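Protease (Helicobacter pylori, PDB 5EUF) probably cleaves the cytoplasmic tail of human junctional adhesion molecule A as a zinc-dependent M16-family peptidase, weakening the gastric epithelial barrier. Local coordinates at residues 159-162 / 166-169; 144-149 / 413-418; 116-121 / 177-182. One frame throughout, in Å; residues are numbered along the deposited sequence.

Contact 1 (159-162 / 166-169)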
loop_
_atom_site.group_PDB
_atom_site.type_symbol
_atom_site.label_atom_id
_atom_site.label_comp_id
_atom_site.label_asym_id
_atom_site.label_seq_id
_atom_site.Cartn_x
_atom_site.Cartn_y
_atom_site.Cartn_z
ATOM N N PRO B 159 -7.311 2.058 1.302
ATOM C CA PRO B 159 -6.986 1.545 2.641
ATOM C C PRO B 159 -7.461 0.115 2.926
ATOM O O PRO B 159 -7.030 -0.470 3.919
ATOM C CB PRO B 159 -7.696 2.535 3.563
ATOM C CG PRO B 159 -7.649 3.807 2.817
ATOM C CD PRO B 159 -7.822 3.439 1.365
ATOM N N TYR B 160 -8.314 -0.446 2.073
ATOM C CA TYR B 160 -8.703 -1.847 2.209
ATOM C C TYR B 160 -7.543 -2.760 1.815
ATOM O O TYR B 160 -7.677 -3.983 1.808
ATOM C CB TYR B 160 -9.935 -2.164 1.359
ATOM C CG TYR B 160 -11.216 -1.530 1.855
ATOM C CD1 TYR B 160 -11.293 -0.962 3.120
ATOM C CD2 TYR B 160 -12.354 -1.507 1.056
ATOM C CE1 TYR B 160 -12.466 -0.382 3.574
ATOM C CE2 TYR B 160 -13.530 -0.932 1.501
ATOM C CZ TYR B 160 -13.580 -0.372 2.759
ATOM O OH TYR B 160 -14.749 0.200 3.202
ATOM N N HIS B 161 -6.409 -2.147 1.484
ATOM C CA HIS B 161 -5.166 -2.858 1.211
ATOM C C HIS B 161 -4.729 -3.681 2.421
ATOM O O HIS B 161 -4.011 -4.671 2.287
ATOM C CB HIS B 161 -4.072 -1.862 0.821
ATOM C CG HIS B 161 -2.772 -2.498 0.439
ATOM N ND1 HIS B 161 -2.624 -3.271 -0.694
ATOM C CD2 HIS B 161 -1.554 -2.461 1.029
ATOM C CE1 HIS B 161 -1.373 -3.687 -0.780
ATOM N NE2 HIS B 161 -0.703 -3.210 0.254
ATOM N N TRP B 162 -5.168 -3.259 3.601
ATOM C CA TRP B 162 -4.871 -3.976 4.835
ATOM C C TRP B 162 -6.117 -4.131 5.707
ATOM O O TRP B 162 -7.028 -3.301 5.671
ATOM C CB TRP B 162 -3.765 -3.262 5.618
ATOM C CG TRP B 162 -4.127 -1.867 6.053
ATOM C CD1 TRP B 162 -4.730 -1.505 7.222
ATOM C CD2 TRP B 162 -3.907 -0.653 5.324
ATOM N NE1 TRP B 162 -4.901 -0.144 7.266
ATOM C CE2 TRP B 162 -4.404 0.404 6.113
ATOM C CE3 TRP B 162 -3.339 -0.358 4.080
ATOM C CZ2 TRP B 162 -4.350 1.734 5.701
ATOM C CZ3 TRP B 162 -3.285 0.962 3.673
ATOM C CH2 TRP B 162 -3.787 1.992 4.482
ATOM N N GLY B 166 -3.604 -4.182 10.881
ATOM C CA GLY B 166 -2.476 -3.382 10.444
ATOM C C GLY B 166 -1.200 -4.175 10.241
ATOM O O GLY B 166 -1.156 -5.379 10.485
ATOM N N PHE B 167 -0.154 -3.492 9.788
ATOM C CA PHE B 167 1.151 -4.116 9.596
ATOM C C PHE B 167 1.950 -4.106 10.893
ATOM O O PHE B 167 1.829 -3.177 11.691
ATOM C CB PHE B 167 1.923 -3.404 8.484
ATOM C CG PHE B 167 1.313 -3.574 7.127
ATOM C CD1 PHE B 167 1.577 -4.707 6.375
ATOM C CD2 PHE B 167 0.465 -2.612 6.608
ATOM C CE1 PHE B 167 1.012 -4.874 5.124
ATOM C CE2 PHE B 167 -0.104 -2.773 5.358
ATOM C CZ PHE B 167 0.171 -3.906 4.614
HETATM N N MSE B 168 2.762 -5.139 11.101
HETATM C CA MSE B 168 3.508 -5.274 12.347
HETATM C C MSE B 168 4.420 -4.076 12.596
HETATM O O MSE B 168 4.449 -3.535 13.702
HETATM C CB MSE B 168 4.333 -6.563 12.353
HETATM C CG MSE B 168 5.215 -6.713 13.587
HETATM SE SE MSE B 168 4.208 -7.008 15.237
HETATM C CE MSE B 168 4.031 -8.947 15.118
ATOM N N ASP B 169 5.154 -3.655 11.570
ATOM C CA ASP B 169 6.073 -2.531 11.717
ATOM C C ASP B 169 5.326 -1.221 11.957
ATOM O O ASP B 169 5.863 -0.299 12.569
ATOM C CB ASP B 169 6.979 -2.404 10.491
ATOM C CG ASP B 169 8.132 -3.388 10.516
ATOM O OD1 ASP B 169 8.484 -3.866 11.614
ATOM O OD2 ASP B 169 8.690 -3.678 9.437
#

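Contact 2 (144-149 / 413-418)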
loop_
_atom_site.group_PDB
_atom_site.type_symbol
_atom_site.label_atom_id
_atom_site.label_comp_id
_atom_site.label_asym_id
_atom_site.label_seq_id
_atom_site.Cartn_x
_atom_site.Cartn_y
_atom_site.Cartn_z
ATOM N N GLY B 144 -6.061 -16.255 9.410
ATOM C CA GLY B 144 -5.694 -14.872 9.654
ATOM C C GLY B 144 -4.723 -14.333 8.619
ATOM O O GLY B 144 -4.931 -13.250 8.069
HETATM N N MSE B 145 -3.660 -15.089 8.356
HETATM C CA MSE B 145 -2.671 -14.713 7.350
HETATM C C MSE B 145 -3.300 -14.656 5.966
HETATM O O MSE B 145 -3.020 -13.749 5.184
HETATM C CB MSE B 145 -1.500 -15.695 7.347
HETATM C CG MSE B 145 -0.352 -15.298 6.433
HETATM SE SE MSE B 145 0.571 -13.695 7.047
HETATM C CE MSE B 145 2.054 -13.685 5.777
ATOM N N LEU B 146 -4.147 -15.640 5.673
ATOM C CA LEU B 146 -4.852 -15.707 4.397
ATOM C C LEU B 146 -5.750 -14.490 4.205
ATOM O O LEU B 146 -5.820 -13.921 3.116
ATOM C CB LEU B 146 -5.681 -16.990 4.314
ATOM C CG LEU B 146 -6.508 -17.196 3.046
ATOM C CD1 LEU B 146 -5.601 -17.317 1.837
ATOM C CD2 LEU B 146 -7.395 -18.425 3.178
ATOM N N TYR B 147 -6.427 -14.103 5.279
ATOM C CA TYR B 147 -7.317 -12.945 5.285
ATOM C C TYR B 147 -6.541 -11.661 4.992
ATOM O O TYR B 147 -6.964 -10.830 4.185
ATOM C CB TYR B 147 -8.026 -12.853 6.640
ATOM C CG TYR B 147 -9.221 -11.929 6.700
ATOM C CD1 TYR B 147 -10.418 -12.266 6.079
ATOM C CD2 TYR B 147 -9.166 -10.738 7.416
ATOM C CE1 TYR B 147 -11.518 -11.426 6.146
ATOM C CE2 TYR B 147 -10.261 -9.894 7.491
ATOM C CZ TYR B 147 -11.434 -10.243 6.854
ATOM O OH TYR B 147 -12.523 -9.408 6.928
ATOM N N PHE B 148 -5.393 -11.516 5.646
ATOM C CA PHE B 148 -4.565 -10.324 5.501
ATOM C C PHE B 148 -3.914 -10.254 4.123
ATOM O O PHE B 148 -4.013 -9.239 3.432
ATOM C CB PHE B 148 -3.495 -10.293 6.589
ATOM C CG PHE B 148 -2.823 -8.960 6.747
ATOM C CD1 PHE B 148 -3.408 -7.961 7.509
ATOM C CD2 PHE B 148 -1.599 -8.709 6.149
ATOM C CE1 PHE B 148 -2.789 -6.734 7.664
ATOM C CE2 PHE B 148 -0.975 -7.486 6.300
ATOM C CZ PHE B 148 -1.569 -6.497 7.060
ATOM N N ARG B 149 -3.254 -11.339 3.726
ATOM C CA ARG B 149 -2.556 -11.387 2.444
ATOM C C ARG B 149 -3.512 -11.243 1.260
ATOM O O ARG B 149 -3.103 -10.818 0.177
ATOM C CB ARG B 149 -1.761 -12.690 2.312
ATOM C CG ARG B 149 -0.588 -12.819 3.279
ATOM C CD ARG B 149 0.533 -11.830 2.972
ATOM N NE ARG B 149 1.166 -12.079 1.678
ATOM C CZ ARG B 149 0.932 -11.365 0.580
ATOM N NH1 ARG B 149 0.082 -10.349 0.613
ATOM N NH2 ARG B 149 1.553 -11.664 -0.553
ATOM N N THR B 413 -9.439 -12.140 -7.347
ATOM C CA THR B 413 -8.211 -12.147 -6.571
ATOM C C THR B 413 -8.094 -13.500 -5.889
ATOM O O THR B 413 -9.029 -13.951 -5.231
ATOM C CB THR B 413 -8.187 -11.025 -5.523
ATOM O OG1 THR B 413 -8.361 -9.757 -6.172
ATOM C CG2 THR B 413 -6.870 -11.038 -4.760
ATOM N N THR B 414 -6.951 -14.153 -6.058
ATOM C CA THR B 414 -6.770 -15.504 -5.550
ATOM C C THR B 414 -5.499 -15.630 -4.719
ATOM O O THR B 414 -4.411 -15.296 -5.181
ATOM C CB THR B 414 -6.723 -16.523 -6.698
ATOM O OG1 THR B 414 -7.926 -16.432 -7.471
ATOM C CG2 THR B 414 -6.577 -17.929 -6.154
ATOM N N VAL B 415 -5.639 -16.118 -3.491
ATOM C CA VAL B 415 -4.485 -16.309 -2.618
ATOM C C VAL B 415 -4.410 -17.745 -2.111
ATOM O O VAL B 415 -5.359 -18.250 -1.513
ATOM C CB VAL B 415 -4.523 -15.346 -1.416
ATOM C CG1 VAL B 415 -3.356 -15.619 -0.478
ATOM C CG2 VAL B 415 -4.503 -13.903 -1.896
ATOM N N PHE B 416 -3.276 -18.396 -2.359
ATOM C CA PHE B 416 -3.061 -19.774 -1.927
ATOM C C PHE B 416 -2.251 -19.836 -0.636
ATOM O O PHE B 416 -1.294 -19.081 -0.455
ATOM C CB PHE B 416 -2.346 -20.573 -3.019
ATOM C CG PHE B 416 -3.123 -20.691 -4.298
ATOM C CD1 PHE B 416 -4.456 -21.065 -4.285
ATOM C CD2 PHE B 416 -2.518 -20.426 -5.518
ATOM C CE1 PHE B 416 -5.170 -21.175 -5.466
ATOM C CE2 PHE B 416 -3.226 -20.534 -6.700
ATOM C CZ PHE B 416 -4.553 -20.909 -6.674
ATOM N N LEU B 417 -2.631 -20.744 0.257
ATOM C CA LEU B 417 -1.887 -20.941 1.495
ATOM C C LEU B 417 -1.249 -22.327 1.528
ATOM O O LEU B 417 -1.942 -23.342 1.562
ATOM C CB LEU B 417 -2.795 -20.744 2.705
ATOM C CG LEU B 417 -2.068 -20.586 4.040
ATOM C CD1 LEU B 417 -1.061 -19.455 3.959
ATOM C CD2 LEU B 417 -3.062 -20.341 5.159
ATOM N N LYS B 418 0.080 -22.354 1.514
ATOM C CA LYS B 418 0.842 -23.595 1.447
ATOM C C LYS B 418 1.948 -23.595 2.504
ATOM O O LYS B 418 2.219 -22.559 3.108
ATOM C CB LYS B 418 1.437 -23.764 0.046
ATOM C CG LYS B 418 0.417 -23.841 -1.067
ATOM C CD LYS B 418 1.102 -23.983 -2.414
ATOM C CE LYS B 418 0.090 -24.211 -3.521
ATOM N NZ LYS B 418 0.749 -24.432 -4.838
#

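Contact 3 (116-121 / 177-182)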
loop_
_atom_site.group_PDB
_atom_site.type_symbol
_atom_site.label_atom_id
_atom_site.label_comp_id
_atom_site.label_asym_id
_atom_site.label_seq_id
_atom_site.Cartn_x
_atom_site.Cartn_y
_atom_site.Cartn_z
ATOM N N LEU B 116 -11.545 10.892 27.712
ATOM C CA LEU B 116 -10.527 9.848 27.725
ATOM C C LEU B 116 -9.123 10.430 27.634
ATOM O O LEU B 116 -8.756 11.017 26.616
ATOM C CB LEU B 116 -10.750 8.870 26.568
ATOM C CG LEU B 116 -9.722 7.746 26.407
ATOM C CD1 LEU B 116 -9.949 6.650 27.435
ATOM C CD2 LEU B 116 -9.761 7.181 24.995
ATOM N N ASN B 117 -8.339 10.275 28.695
ATOM C CA ASN B 117 -6.936 10.664 28.632
ATOM C C ASN B 117 -6.080 9.454 28.287
ATOM O O ASN B 117 -6.270 8.367 28.833
ATOM C CB ASN B 117 -6.470 11.307 29.944
ATOM C CG ASN B 117 -6.706 10.423 31.154
ATOM O OD1 ASN B 117 -5.959 9.477 31.403
ATOM N ND2 ASN B 117 -7.732 10.747 31.929
ATOM N N LEU B 118 -5.149 9.647 27.361
ATOM C CA LEU B 118 -4.341 8.551 26.852
ATOM C C LEU B 118 -2.922 8.630 27.400
ATOM O O LEU B 118 -2.023 9.173 26.758
ATOM C CB LEU B 118 -4.340 8.568 25.320
ATOM C CG LEU B 118 -5.697 8.243 24.680
ATOM C CD1 LEU B 118 -5.890 8.957 23.350
ATOM C CD2 LEU B 118 -5.849 6.741 24.501
ATOM N N LYS B 119 -2.736 8.088 28.599
ATOM C CA LYS B 119 -1.445 8.133 29.279
ATOM C C LYS B 119 -0.400 7.270 28.574
ATOM O O LYS B 119 -0.721 6.216 28.023
ATOM C CB LYS B 119 -1.595 7.686 30.738
ATOM C CG LYS B 119 -2.473 8.599 31.589
ATOM C CD LYS B 119 -2.483 8.171 33.053
ATOM N N GLU B 120 0.849 7.729 28.596
ATOM C CA GLU B 120 1.961 6.989 28.005
ATOM C C GLU B 120 2.151 5.631 28.680
ATOM O O GLU B 120 2.475 4.642 28.025
ATOM C CB GLU B 120 3.251 7.805 28.103
ATOM C CG GLU B 120 4.489 7.093 27.577
ATOM C CD GLU B 120 5.775 7.699 28.110
ATOM O OE1 GLU B 120 5.769 8.201 29.254
ATOM O OE2 GLU B 120 6.792 7.675 27.385
ATOM N N ASP B 121 1.935 5.591 29.993
ATOM C CA ASP B 121 2.104 4.364 30.768
ATOM C C ASP B 121 0.995 3.347 30.496
ATOM O O ASP B 121 1.026 2.231 31.015
ATOM C CB ASP B 121 2.159 4.685 32.264
ATOM C CG ASP B 121 0.945 5.459 32.740
ATOM O OD1 ASP B 121 0.975 6.706 32.680
ATOM O OD2 ASP B 121 -0.037 4.821 33.177
ATOM N N LYS B 177 1.689 10.388 20.299
ATOM C CA LYS B 177 1.213 11.552 19.563
ATOM C C LYS B 177 0.328 11.129 18.394
ATOM O O LYS B 177 -0.707 11.744 18.142
ATOM C CB LYS B 177 2.393 12.390 19.064
ATOM C CG LYS B 177 2.002 13.712 18.415
ATOM C CD LYS B 177 3.234 14.498 17.981
ATOM C CE LYS B 177 2.862 15.755 17.206
ATOM N NZ LYS B 177 4.061 16.449 16.646
ATOM N N ASP B 178 0.737 10.074 17.692
ATOM C CA ASP B 178 -0.030 9.550 16.562
ATOM C C ASP B 178 -1.437 9.162 16.984
ATOM O O ASP B 178 -2.418 9.500 16.321
ATOM C CB ASP B 178 0.666 8.335 15.946
ATOM C CG ASP B 178 1.879 8.711 15.125
ATOM O OD1 ASP B 178 1.860 9.786 14.487
ATOM O OD2 ASP B 178 2.852 7.929 15.121
ATOM N N ILE B 179 -1.519 8.451 18.100
ATOM C CA ILE B 179 -2.781 7.934 18.605
ATOM C C ILE B 179 -3.665 9.046 19.167
ATOM O O ILE B 179 -4.879 9.049 18.953
ATOM C CB ILE B 179 -2.526 6.859 19.672
ATOM C CG1 ILE B 179 -1.965 5.606 19.000
ATOM C CG2 ILE B 179 -3.796 6.536 20.443
ATOM C CD1 ILE B 179 -1.923 4.408 19.894
ATOM N N LYS B 180 -3.057 9.998 19.868
ATOM C CA LYS B 180 -3.801 11.147 20.368
ATOM C C LYS B 180 -4.378 11.960 19.210
ATOM O O LYS B 180 -5.498 12.464 19.293
ATOM C CB LYS B 180 -2.916 12.030 21.249
ATOM C CG LYS B 180 -2.594 11.423 22.602
ATOM C CD LYS B 180 -1.878 12.420 23.491
ATOM C CE LYS B 180 -1.701 11.889 24.901
ATOM N NZ LYS B 180 -1.045 12.899 25.778
ATOM N N LYS B 181 -3.615 12.072 18.127
ATOM C CA LYS B 181 -4.075 12.781 16.938
ATOM C C LYS B 181 -5.263 12.062 16.314
ATOM O O LYS B 181 -6.282 12.682 16.011
ATOM C CB LYS B 181 -2.946 12.921 15.922
ATOM N N PHE B 182 -5.125 10.753 16.133
ATOM C CA PHE B 182 -6.163 9.942 15.506
ATOM C C PHE B 182 -7.454 9.953 16.320
ATOM O O PHE B 182 -8.538 10.156 15.774
ATOM C CB PHE B 182 -5.674 8.502 15.321
ATOM C CG PHE B 182 -6.525 7.681 14.387
ATOM C CD1 PHE B 182 -7.649 7.015 14.851
ATOM C CD2 PHE B 182 -6.190 7.566 13.047
ATOM C CE1 PHE B 182 -8.428 6.257 13.995
ATOM C CE2 PHE B 182 -6.963 6.810 12.186
ATOM C CZ PHE B 182 -8.083 6.154 12.659
#

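Contact 1 (159-162 / 166-169)
Trp-162 and Phe-167 carry this contact by apolar packing, their side chains crossing at about a right angle. CE2 of the Phe-167 ring lies 3.7 Å from CB of Trp-162, and CZ of Phe-167 follows at 4.1 Å from that same CB. Gly-166 brings its CA to 4.4 Å from CD1 of Trp-162.

Among the aromatic groups, the five-membered ring of Trp-162 and the Phe-167 ring are oblique to each other, with centroids 6.0 Å apart and planes at 55°. CD2 of His-161 comes up to the edge of the phenyl ring, 4.2 Å from CZ of Phe-167. With chi1 at 62°, CG of Trp-162 stands between its backbone N and carbonyl carbon, which brings one indole face over the O of Pro-159.

The motif is a short 3-10 turn, 159-161, whose chain turns back to the N-cap residue Phe-167 of helix 168-172, passing through Gly-166 with a positive phi of 79°. Gly-166 borders the zinc site without joining it, about 7 Å from the His-53 side chain but about 11 Å from the metal.

No hydrogen bond joins the two segments; the polar side-chain ends bond outside them. Trp-162 NE1 hydrogen-bonds to Glu-44 OE1, and His-161 uses ND1 for Tyr-155 O and NE2 for Val-156 O of the second subunit. Tyr-157 of that subunit stacks on the Phe-167 ring.

Contact 2 (144-149 / 413-418)
The axes of helix segment 144-149 and strand 413-418 approach to 8.9 Å and run roughly antiparallel, at 151°, with the backbones closest at Leu-146 and Leu-417, whose CA atoms are 6.7 Å apart. Strand alternation sends Val-415 and Leu-417 toward the helix and Phe-416 to the far side. Leu-146 answers them both. Its CG is anti to the backbone N (chi1 179°), which carries CD1 out to the strand, 3.6 Å from Val-415 CG1. The same CD1 also lies 3.5 Å from the carbonyl O of Val-415. Leu-146 and Val-415 lie alongside, pointing opposite ways, while Leu-417 CD2 reaches back to CB of Leu-146 at 4.3 Å.

In fold terms, a helix of the half that binds zinc lies against one face of the five-stranded mixed sheet of the other half, in keeping with the two alpha/beta halves of M16 peptidases. Strand 412-418 is held inside that sheet between 238-243 and 251-258.

Val-415 also touches the next helical turn: its CG2 is 4.0 Å from the O of Arg-149, and its CG1 is 4.3 Å from CB of Arg-149. That carbonyl accepts a bond from Thr-153 OG1. Arg-149 NH1 has a weak hydrogen bond to Asn-152 OD1, and NE a long, weak ion pair with Asp-235 OD2 of the second subunit, whose Arg-238 also lies close to NH2.

Contact 3 (116-121 / 177-182)
Leu-118 and Lys-180 make most of this contact, and the lysine can be followed outward from helix 176-186. From CB its chain leaves with chi1 at -72°, CG anti to the carbonyl carbon, and then runs fully extended toward segment 116-121. CB itself makes no close contact across the segments, but CG of Lys-180 closes to 4.2 Å from Leu-118 CD1. CD passes on without a close partner there. CE of Lys-180 then comes nearest, 3.3 Å from the carbonyl O of Leu-118. NZ ends 4.0 Å from Leu-118 O, and no hydrogen bond joins them. The lysine and leucine chains run past one another head to tail.

Leu-118 turns the same methyl to a second partner, with CD1 4.3 Å from CG2 of Ile-179. The leucine also packs on His-183, one turn further along the helix.

Segment 116-121 leads into helix 120-139, with Lys-119 at its N-cap; this is the helix that bears the zinc ligand Glu-133. Ile-179 also packs on Met-54 and Leu-55 of helix 51-58, which carries the HXXEH motif of the M16 family with His-53, Glu-56 and His-57. The contact lies at the start of the Glu-133 helix and beside helix 51-58, with the Ile-179 side chain about 9 Å from that of His-57 and about 13 Å from a bound zinc ion.

Apolar packing plus one methylene against a backbone carbonyl, with no hydrogen bond or salt bridge across, makes the contact not strongly directional. The lysine's charge, at an exposed position, probably adds only a mild electrostatic attraction to the Leu-118 carbonyl.

In the fold
Contacts 1 and 2 are buried and touch each other: Phe-148, on the helix of contact 2, meets Phe-167 edge-to-face. Both also reach the second subunit. Contact 3 is only partly buried and makes no contact with the other chain. Chemistry follows place: rings meet in contact 1, aliphatic branches of a helix and a strand pack side by side in contact 2, and a leucine lies along an exposed lysine in contact 3. Contact 2 spans the two halves across 263 intervening residues, whereas contact 1 is local and nested inside the loops closed by both others. Contacts 1 and 3 come within about 11 and 13 Å of a zinc ion; contact 2 lies away from that site.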